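Local coordinates for hypothetical protein Atu2144 (Agrobacterium tumefaciens, PDB 2ODF) that is of unknown function but is probably a hydrolase related to N-formylglutamate amidohydrolases and zinc exopeptidases, at residues 23-33 / 146-154; 162-170 / 224-232. One frame throughout, in Å; residues are numbered along the deposited sequence.

In the fold
Both contacts are built on one mixed beta-sheet, and their centres lie about 21 Å apart. Contact 1 pairs strand 27-31 with strand 149-156 in the parallel core, about 10 Å from the centre of the chain. Contact 2 joins strand 169-172 to strand 220-227 in antiparallel fashion, nearer the periphery. Strands 149-156 and 220-227 are neighbours, so the two contacts touch: His154 N and Ile224 O are 2.8 Å apart, probably hydrogen-bonded, and Val151 packs on Ile224. Along the chain contact 1 closes before contact 2 opens. Together they span three adjoining parallel strands, 27-31, 149-156 and 220-227, before 169-172 reverses the direction.

Contact 1: 23-33 / 146-154; sequences AKGDVLLVCEH and RKVVVVTIH
Strands 27-31 and 149-154 run parallel, their axes 4.6 Å apart at closest approach and twisted by -30°. Val27 pairs with Val149, Leu28 with Val150, Leu29 with Val151 and Val30 with Thr152. The strand ladder uses the backbone of Asp26, Leu28 and Val30, which bond to Val149, Val151 and Ile153; Leu28 N to Val149 O, at 2.8 Å, is almost straight (178°). On the face carrying Leu29 and Val149, Val27 CG1 meets Val151 CG2 at 3.7 Å. Leu29 lies alongside Val151, and its CD2 branch touches both Val151 CG1 and Ile153 CG1; helix 62-73 covers Leu29 and Ile153. The other face receives helix 116-143, with Ile138 on Leu28 and Phe130 on Val30. This is the helix-covered parallel core of an alpha/beta fold.

Ahead of the strands, the Arg146 chain bends at its third torsion and brings NH2 to Ala23 O at 3.3 Å, with the carbonyl oxygen in the guanidinium plane; its bond to Gly25 O is weak. One water joins Asp26 OD1 to Arg146 NE, and another links Asp26 OD2 with Lys147 NZ. At the far end the edge of the His154 ring faces the ring of His33 in an offset T-shaped pair, centroids 5.0 Å apart and planes at 82°. The Glu32 carboxylate lies against the His154 ring, steeply inclined to it, and its OE2 is hydrogen-bonded to Thr209; His33 NE2 bonds to Asp88. A third water joins His33 N to Ile153 O, continuing the link through solvent beyond the last direct bond. The contact thus passes from arginine-carbonyl bonds and water-bridged charges through an apolar middle to buried histidines and carboxylates at the strands' C-terminal ends, where active sites of parallel alpha/beta folds commonly lie; here that is only consistent with a functional site.

Contact 2: 162-170 / 224-232; sequences GRFREVEIG and IEIRNDLIA
The guanidinium of Arg227 sits between Phe164 and Glu168: Phe164 CZ lies 4.1 Å from Arg227 NH1 over one face, while Glu168 CG covers the opposite face at 3.6 Å from NH1. The phenyl and guanidinium planes are 37° apart. At the edge, Asp229 meets Arg227 side-on with both oxygens, each through its syn lone pair; the Arg227 NE to Asp229 OD1 bond is 2.7 Å. A water in the same plane accepts from NH1 and donates to Glu168 OE2. Arg227 NH1 also turns to Arg165 O, 3.0 Å away and tilted 25° from the guanidinium plane. With CG anti to the backbone N (chi1 -157°) and a bend at chi3, the arginine chain crosses the 165-168 loop, and its CD passes 3.5 Å from Val167 O, a buried oxygen without a polar partner. Glu168 OE2 lies well out of the guanidinium plane and no N-H points at it, so its long salt bridge to Arg227 NH2 is of charges alone; Glu168 OE1 is bonded to Thr193 N.

Beyond this network the chains become an antiparallel pair of strands inside the mixed central sheet. Gly170 and Glu225 form a hydrogen-bonded pair, and Ile169 and Ile226 the adjoining non-hydrogen-bonded one; Arg227 N to Glu168 O continues the ladder at 2.9 Å. Ile169 and Ile226 lie alongside each other, Ile169 CD1 to Ile226 CG1 at 4.0 Å, on the face where helix 234-256 packs against Ile226. Past Arg227 a 3-10 turn, 228-230, presents Asp229 to the guanidinium and sets Leu230 CD1 against Glu168 CB at 3.7 Å.

Contact 1: 23-33 / 146-154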
loop_
_atom_site.group_PDB
_atom_site.type_symbol
_atom_site.label_atom_id
_atom_site.label_comp_id
_atom_site.label_asym_id
_atom_site.label_seq_id
_atom_site.Cartn_x
_atom_site.Cartn_y
_atom_site.Cartn_z
ATOM N N ALA A 23 2.834 23.733 15.294
ATOM C CA ALA A 23 2.208 25.012 14.929
ATOM C C ALA A 23 0.788 25.156 15.509
ATOM O O ALA A 23 0.056 24.182 15.650
ATOM C CB ALA A 23 2.165 25.186 13.405
ATOM N N LYS A 24 0.416 26.393 15.803
ATOM C CA LYS A 24 -0.908 26.738 16.319
ATOM C C LYS A 24 -1.927 26.957 15.215
ATOM O O LYS A 24 -3.108 27.098 15.499
ATOM C CB LYS A 24 -0.851 28.063 17.065
ATOM C CG LYS A 24 -0.068 28.091 18.336
ATOM C CD LYS A 24 -0.166 29.506 18.907
ATOM C CE LYS A 24 0.611 29.666 20.209
ATOM N NZ LYS A 24 0.538 31.054 20.783
ATOM N N GLY A 25 -1.463 27.084 13.974
ATOM C CA GLY A 25 -2.335 27.439 12.850
ATOM C C GLY A 25 -3.316 26.355 12.426
ATOM O O GLY A 25 -3.015 25.175 12.529
ATOM N N ASP A 26 -4.485 26.774 11.934
ATOM C CA ASP A 26 -5.514 25.853 11.441
ATOM C C ASP A 26 -5.111 25.161 10.116
ATOM O O ASP A 26 -5.560 24.046 9.830
ATOM C CB ASP A 26 -6.847 26.585 11.188
ATOM C CG ASP A 26 -7.420 27.273 12.430
ATOM O OD1 ASP A 26 -7.177 26.811 13.579
ATOM O OD2 ASP A 26 -8.135 28.287 12.231
ATOM N N VAL A 27 -4.274 25.805 9.304
ATOM C CA VAL A 27 -3.891 25.244 8.009
ATOM C C VAL A 27 -2.846 24.102 8.163
ATOM O O VAL A 27 -1.893 24.209 8.937
ATOM C CB VAL A 27 -3.392 26.347 7.054
ATOM C CG1 VAL A 27 -2.766 25.778 5.831
ATOM C CG2 VAL A 27 -4.560 27.274 6.660
ATOM N N LEU A 28 -3.089 22.987 7.474
ATOM C CA LEU A 28 -2.134 21.869 7.396
ATOM C C LEU A 28 -1.664 21.790 5.956
ATOM O O LEU A 28 -2.454 21.481 5.035
ATOM C CB LEU A 28 -2.796 20.555 7.814
ATOM C CG LEU A 28 -1.920 19.277 7.818
ATOM C CD1 LEU A 28 -0.648 19.398 8.674
ATOM C CD2 LEU A 28 -2.747 18.010 8.213
ATOM N N LEU A 29 -0.399 22.146 5.754
ATOM C CA LEU A 29 0.197 22.193 4.443
ATOM C C LEU A 29 0.781 20.826 4.107
ATOM O O LEU A 29 1.419 20.189 4.967
ATOM C CB LEU A 29 1.288 23.256 4.379
ATOM C CG LEU A 29 0.833 24.720 4.519
ATOM C CD1 LEU A 29 1.975 25.671 5.008
ATOM C CD2 LEU A 29 0.179 25.209 3.216
ATOM N N VAL A 30 0.541 20.392 2.866
ATOM C CA VAL A 30 0.978 19.081 2.347
ATOM C C VAL A 30 1.657 19.268 0.981
ATOM O O VAL A 30 1.110 19.922 0.088
ATOM C CB VAL A 30 -0.213 18.087 2.229
ATOM C CG1 VAL A 30 0.259 16.715 1.675
ATOM C CG2 VAL A 30 -0.955 17.986 3.615
ATOM N N CYS A 31 2.839 18.695 0.824
ATOM C CA CYS A 31 3.604 18.822 -0.414
ATOM C C CYS A 31 4.162 17.465 -0.837
ATOM O O CYS A 31 5.246 17.060 -0.411
ATOM C CB CYS A 31 4.732 19.853 -0.231
ATOM S SG CYS A 31 5.468 20.325 -1.772
ATOM N N GLU A 32 3.389 16.758 -1.667
ATOM C CA GLU A 32 3.747 15.419 -2.135
ATOM C C GLU A 32 4.944 15.422 -3.116
ATOM O O GLU A 32 5.745 14.482 -3.132
ATOM C CB GLU A 32 2.552 14.747 -2.803
ATOM C CG GLU A 32 1.271 14.717 -2.005
ATOM C CD GLU A 32 0.362 15.847 -2.369
ATOM O OE1 GLU A 32 0.845 16.996 -2.389
ATOM O OE2 GLU A 32 -0.828 15.600 -2.630
ATOM N N HIS A 33 5.094 16.500 -3.882
ATOM C CA HIS A 33 6.142 16.575 -4.911
ATOM C C HIS A 33 7.286 17.493 -4.533
ATOM O O HIS A 33 7.911 18.105 -5.395
ATOM C CB HIS A 33 5.541 16.973 -6.267
ATOM C CG HIS A 33 4.474 16.037 -6.757
ATOM N ND1 HIS A 33 3.529 16.413 -7.681
ATOM C CD2 HIS A 33 4.175 14.758 -6.414
ATOM C CE1 HIS A 33 2.709 15.400 -7.918
ATOM N NE2 HIS A 33 3.067 14.387 -7.147
ATOM N N ARG A 146 -9.569 21.049 17.219
ATOM C CA ARG A 146 -9.041 22.117 16.409
ATOM C C ARG A 146 -9.553 22.049 15.005
ATOM O O ARG A 146 -9.771 21.013 14.495
ATOM C CB ARG A 146 -7.523 22.081 16.394
ATOM C CG ARG A 146 -6.933 22.392 17.733
ATOM C CD ARG A 146 -5.503 22.762 17.761
ATOM N NE ARG A 146 -4.957 23.376 16.585
ATOM C CZ ARG A 146 -3.661 23.428 16.339
ATOM N NH1 ARG A 146 -2.819 22.904 17.179
ATOM N NH2 ARG A 146 -3.187 23.966 15.241
ATOM N N LYS A 147 -9.720 23.191 14.393
ATOM C CA LYS A 147 -10.018 23.283 12.977
ATOM C C LYS A 147 -8.803 22.786 12.171
ATOM O O LYS A 147 -7.654 23.025 12.552
ATOM C CB LYS A 147 -10.368 24.732 12.657
ATOM C CG LYS A 147 -10.845 25.051 11.229
ATOM C CD LYS A 147 -11.074 26.565 11.116
ATOM C CE LYS A 147 -11.519 27.021 9.753
ATOM N NZ LYS A 147 -11.479 28.516 9.616
ATOM N N VAL A 148 -9.069 22.012 11.120
ATOM C CA VAL A 148 -8.039 21.589 10.157
ATOM C C VAL A 148 -8.460 21.988 8.752
ATOM O O VAL A 148 -9.594 21.725 8.348
ATOM C CB VAL A 148 -7.821 20.072 10.146
ATOM C CG1 VAL A 148 -6.731 19.736 9.135
ATOM C CG2 VAL A 148 -7.482 19.551 11.556
ATOM N N VAL A 149 -7.576 22.685 8.048
ATOM C CA VAL A 149 -7.814 23.119 6.681
ATOM C C VAL A 149 -6.671 22.491 5.868
ATOM O O VAL A 149 -5.485 22.796 6.081
ATOM C CB VAL A 149 -7.805 24.665 6.509
ATOM C CG1 VAL A 149 -7.982 25.062 5.022
ATOM C CG2 VAL A 149 -8.878 25.383 7.399
ATOM N N VAL A 150 -7.027 21.580 4.969
ATOM C CA VAL A 150 -6.011 20.787 4.258
ATOM C C VAL A 150 -5.638 21.512 2.996
ATOM O O VAL A 150 -6.463 21.695 2.117
ATOM C CB VAL A 150 -6.516 19.352 3.955
ATOM C CG1 VAL A 150 -5.434 18.508 3.178
ATOM C CG2 VAL A 150 -6.923 18.672 5.262
ATOM N N VAL A 151 -4.370 21.891 2.882
ATOM C CA VAL A 151 -3.940 22.689 1.744
ATOM C C VAL A 151 -2.741 22.001 1.141
ATOM O O VAL A 151 -1.718 21.883 1.802
ATOM C CB VAL A 151 -3.543 24.126 2.161
ATOM C CG1 VAL A 151 -3.035 24.910 0.922
ATOM C CG2 VAL A 151 -4.723 24.848 2.859
ATOM N N THR A 152 -2.868 21.530 -0.094
ATOM C CA THR A 152 -1.725 20.950 -0.804
ATOM C C THR A 152 -1.106 21.958 -1.792
ATOM O O THR A 152 -1.797 22.797 -2.397
ATOM C CB THR A 152 -2.083 19.631 -1.511
ATOM O OG1 THR A 152 -2.770 19.892 -2.728
ATOM C CG2 THR A 152 -3.000 18.755 -0.651
ATOM N N ILE A 153 0.214 21.872 -1.926
ATOM C CA ILE A 153 0.985 22.835 -2.723
ATOM C C ILE A 153 1.744 22.126 -3.827
ATOM O O ILE A 153 2.572 21.235 -3.565
ATOM C CB ILE A 153 2.023 23.608 -1.841
ATOM C CG1 ILE A 153 1.361 24.276 -0.627
ATOM C CG2 ILE A 153 2.827 24.584 -2.672
ATOM C CD1 ILE A 153 0.313 25.341 -0.940
ATOM N N HIS A 154 1.486 22.554 -5.059
ATOM C CA HIS A 154 2.040 21.952 -6.259
ATOM C C HIS A 154 2.547 23.052 -7.211
ATOM O O HIS A 154 2.094 24.213 -7.142
ATOM C CB HIS A 154 0.975 21.155 -7.014
ATOM C CG HIS A 154 0.613 19.848 -6.374
ATOM N ND1 HIS A 154 -0.074 19.765 -5.181
ATOM C CD2 HIS A 154 0.856 18.574 -6.762
ATOM C CE1 HIS A 154 -0.260 18.489 -4.880
ATOM N NE2 HIS A 154 0.309 17.749 -5.814
HETATM O O HOH W 1 -6.242 24.535 14.425
HETATM O O HOH W 2 -8.711 29.151 9.773
HETATM O O HOH W 3 3.267 18.566 -4.462
#

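Contact 2: 162-170 / 224-232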
loop_
_atom_site.group_PDB
_atom_site.type_symbol
_atom_site.label_atom_id
_atom_site.label_comp_id
_atom_site.label_asym_id
_atom_site.label_seq_id
_atom_site.Cartn_x
_atom_site.Cartn_y
_atom_site.Cartn_z
ATOM N N GLY A 162 2.924 20.925 -26.259
ATOM C CA GLY A 162 2.934 21.907 -27.359
ATOM C C GLY A 162 2.075 23.135 -27.142
ATOM O O GLY A 162 1.924 23.981 -28.032
ATOM N N ARG A 163 1.511 23.228 -25.946
ATOM C CA ARG A 163 0.651 24.315 -25.556
ATOM C C ARG A 163 1.358 25.038 -24.412
ATOM O O ARG A 163 1.901 24.406 -23.498
ATOM C CB ARG A 163 -0.706 23.756 -25.092
ATOM C CG ARG A 163 -1.314 22.681 -26.017
ATOM C CD ARG A 163 -2.423 23.242 -26.893
ATOM N NE ARG A 163 -2.931 22.260 -27.867
ATOM C CZ ARG A 163 -2.314 21.909 -29.008
ATOM N NH1 ARG A 163 -1.142 22.444 -29.363
ATOM N NH2 ARG A 163 -2.876 21.006 -29.812
ATOM N N PHE A 164 1.377 26.359 -24.498
ATOM C CA PHE A 164 1.805 27.210 -23.416
ATOM C C PHE A 164 0.587 27.483 -22.511
ATOM O O PHE A 164 -0.491 27.821 -23.001
ATOM C CB PHE A 164 2.377 28.508 -23.990
ATOM C CG PHE A 164 2.777 29.498 -22.959
ATOM C CD1 PHE A 164 3.803 29.211 -22.078
ATOM C CD2 PHE A 164 2.151 30.730 -22.874
ATOM C CE1 PHE A 164 4.196 30.120 -21.125
ATOM C CE2 PHE A 164 2.526 31.647 -21.908
ATOM C CZ PHE A 164 3.556 31.339 -21.027
ATOM N N ARG A 165 0.767 27.321 -21.202
ATOM C CA ARG A 165 -0.317 27.481 -20.252
ATOM C C ARG A 165 -0.352 28.900 -19.709
ATOM O O ARG A 165 0.571 29.358 -19.056
ATOM C CB ARG A 165 -0.221 26.395 -19.163
ATOM C CG ARG A 165 -0.419 25.018 -19.837
ATOM C CD ARG A 165 -0.771 23.834 -18.959
ATOM N NE ARG A 165 0.364 23.341 -18.229
ATOM C CZ ARG A 165 0.496 22.115 -17.720
ATOM N NH1 ARG A 165 -0.443 21.178 -17.841
ATOM N NH2 ARG A 165 1.604 21.852 -17.057
ATOM N N GLU A 166 -1.408 29.623 -20.045
ATOM C CA GLU A 166 -1.526 30.997 -19.587
ATOM C C GLU A 166 -2.032 31.049 -18.124
ATOM O O GLU A 166 -1.871 32.076 -17.453
ATOM C CB GLU A 166 -2.408 31.816 -20.544
ATOM C CG GLU A 166 -1.745 32.051 -21.939
ATOM C CD GLU A 166 -2.720 32.598 -22.977
ATOM O OE1 GLU A 166 -3.619 33.398 -22.619
ATOM O OE2 GLU A 166 -2.605 32.210 -24.161
ATOM N N VAL A 167 -2.595 29.941 -17.620
ATOM C CA VAL A 167 -3.008 29.875 -16.199
ATOM C C VAL A 167 -1.777 29.974 -15.317
ATOM O O VAL A 167 -0.722 29.376 -15.615
ATOM C CB VAL A 167 -3.866 28.618 -15.831
ATOM C CG1 VAL A 167 -3.129 27.281 -16.161
ATOM C CG2 VAL A 167 -4.301 28.670 -14.372
ATOM N N GLU A 168 -1.894 30.782 -14.259
ATOM C CA GLU A 168 -0.760 31.078 -13.399
ATOM C C GLU A 168 -0.921 30.401 -12.041
ATOM O O GLU A 168 0.010 29.807 -11.536
ATOM C CB GLU A 168 -0.548 32.590 -13.266
ATOM C CG GLU A 168 0.070 33.163 -14.516
ATOM C CD GLU A 168 0.149 34.707 -14.513
ATOM O OE1 GLU A 168 -0.791 35.350 -14.037
ATOM O OE2 GLU A 168 1.167 35.245 -15.021
ATOM N N ILE A 169 -2.127 30.496 -11.500
ATOM C CA ILE A 169 -2.514 29.837 -10.275
ATOM C C ILE A 169 -3.774 29.039 -10.583
ATOM O O ILE A 169 -4.789 29.605 -10.987
ATOM C CB ILE A 169 -2.838 30.843 -9.149
ATOM C CG1 ILE A 169 -1.664 31.758 -8.864
ATOM C CG2 ILE A 169 -3.281 30.111 -7.837
ATOM C CD1 ILE A 169 -0.529 31.136 -8.063
ATOM N N GLY A 170 -3.719 27.720 -10.342
ATOM C CA GLY A 170 -4.909 26.897 -10.310
ATOM C C GLY A 170 -5.404 26.654 -8.892
ATOM O O GLY A 170 -4.607 26.378 -7.979
ATOM N N ILE A 224 -3.457 23.827 -4.472
ATOM C CA ILE A 224 -2.964 25.004 -5.136
ATOM C C ILE A 224 -1.864 24.602 -6.132
ATOM O O ILE A 224 -0.871 23.981 -5.764
ATOM C CB ILE A 224 -2.399 26.062 -4.100
ATOM C CG1 ILE A 224 -3.490 26.542 -3.172
ATOM C CG2 ILE A 224 -1.820 27.265 -4.805
ATOM C CD1 ILE A 224 -2.998 27.305 -2.039
ATOM N N GLU A 225 -2.060 24.994 -7.379
ATOM C CA GLU A 225 -1.106 24.811 -8.456
ATOM C C GLU A 225 -0.506 26.174 -8.828
ATOM O O GLU A 225 -1.242 27.129 -9.048
ATOM C CB GLU A 225 -1.836 24.244 -9.669
ATOM C CG GLU A 225 -2.030 22.760 -9.646
ATOM C CD GLU A 225 -0.814 21.983 -10.027
ATOM O OE1 GLU A 225 0.307 22.507 -9.986
ATOM O OE2 GLU A 225 -0.979 20.799 -10.341
ATOM N N ILE A 226 0.820 26.245 -8.900
ATOM C CA ILE A 226 1.542 27.458 -9.263
ATOM C C ILE A 226 2.407 27.165 -10.473
ATOM O O ILE A 226 3.218 26.229 -10.452
ATOM C CB ILE A 226 2.434 27.896 -8.111
ATOM C CG1 ILE A 226 1.630 28.012 -6.814
ATOM C CG2 ILE A 226 3.181 29.196 -8.440
ATOM C CD1 ILE A 226 2.512 27.986 -5.592
ATOM N N ARG A 227 2.296 27.961 -11.535
ATOM C CA ARG A 227 3.141 27.734 -12.706
ATOM C C ARG A 227 4.608 27.959 -12.308
ATOM O O ARG A 227 4.940 28.974 -11.687
ATOM C CB ARG A 227 2.702 28.616 -13.876
ATOM C CG ARG A 227 3.123 28.091 -15.234
ATOM C CD ARG A 227 2.682 29.029 -16.351
ATOM N NE ARG A 227 3.364 30.326 -16.239
ATOM C CZ ARG A 227 2.905 31.491 -16.702
ATOM N NH1 ARG A 227 1.750 31.582 -17.335
ATOM N NH2 ARG A 227 3.631 32.582 -16.517
ATOM N N ASN A 228 5.500 27.017 -12.643
ATOM C CA ASN A 228 6.765 26.954 -11.889
ATOM C C ASN A 228 7.734 28.104 -12.183
ATOM O O ASN A 228 8.573 28.411 -11.357
ATOM C CB ASN A 228 7.451 25.564 -11.945
ATOM C CG ASN A 228 8.074 25.245 -13.280
ATOM O OD1 ASN A 228 8.667 26.118 -13.915
ATOM N ND2 ASN A 228 7.983 23.949 -13.711
ATOM N N ASP A 229 7.584 28.750 -13.339
ATOM C CA ASP A 229 8.382 29.953 -13.664
ATOM C C ASP A 229 8.150 31.131 -12.723
ATOM O O ASP A 229 9.013 32.002 -12.590
ATOM C CB ASP A 229 8.149 30.390 -15.122
ATOM C CG ASP A 229 6.720 30.770 -15.394
ATOM O OD1 ASP A 229 5.850 29.901 -15.265
ATOM O OD2 ASP A 229 6.465 31.938 -15.758
ATOM N N LEU A 230 7.014 31.134 -12.034
ATOM C CA LEU A 230 6.665 32.199 -11.116
ATOM C C LEU A 230 7.341 32.014 -9.766
ATOM O O LEU A 230 7.319 32.901 -8.923
ATOM C CB LEU A 230 5.145 32.254 -10.934
ATOM C CG LEU A 230 4.309 32.548 -12.175
ATOM C CD1 LEU A 230 2.816 32.286 -11.874
ATOM C CD2 LEU A 230 4.551 33.974 -12.674
ATOM N N ILE A 231 7.928 30.850 -9.534
ATOM C CA ILE A 231 8.542 30.589 -8.234
ATOM C C ILE A 231 9.935 30.016 -8.370
ATOM O O ILE A 231 10.322 29.084 -7.643
ATOM C CB ILE A 231 7.615 29.705 -7.352
ATOM C CG1 ILE A 231 7.258 28.402 -8.080
ATOM C CG2 ILE A 231 6.356 30.511 -6.951
ATOM C CD1 ILE A 231 6.359 27.466 -7.281
ATOM N N ALA A 232 10.712 30.616 -9.268
ATOM C CA ALA A 232 12.005 30.044 -9.642
ATOM C C ALA A 232 13.171 30.500 -8.764
ATOM O O ALA A 232 14.224 29.878 -8.793
ATOM C CB ALA A 232 12.294 30.328 -11.113
HETATM O O HOH W 4 1.622 34.652 -17.698
#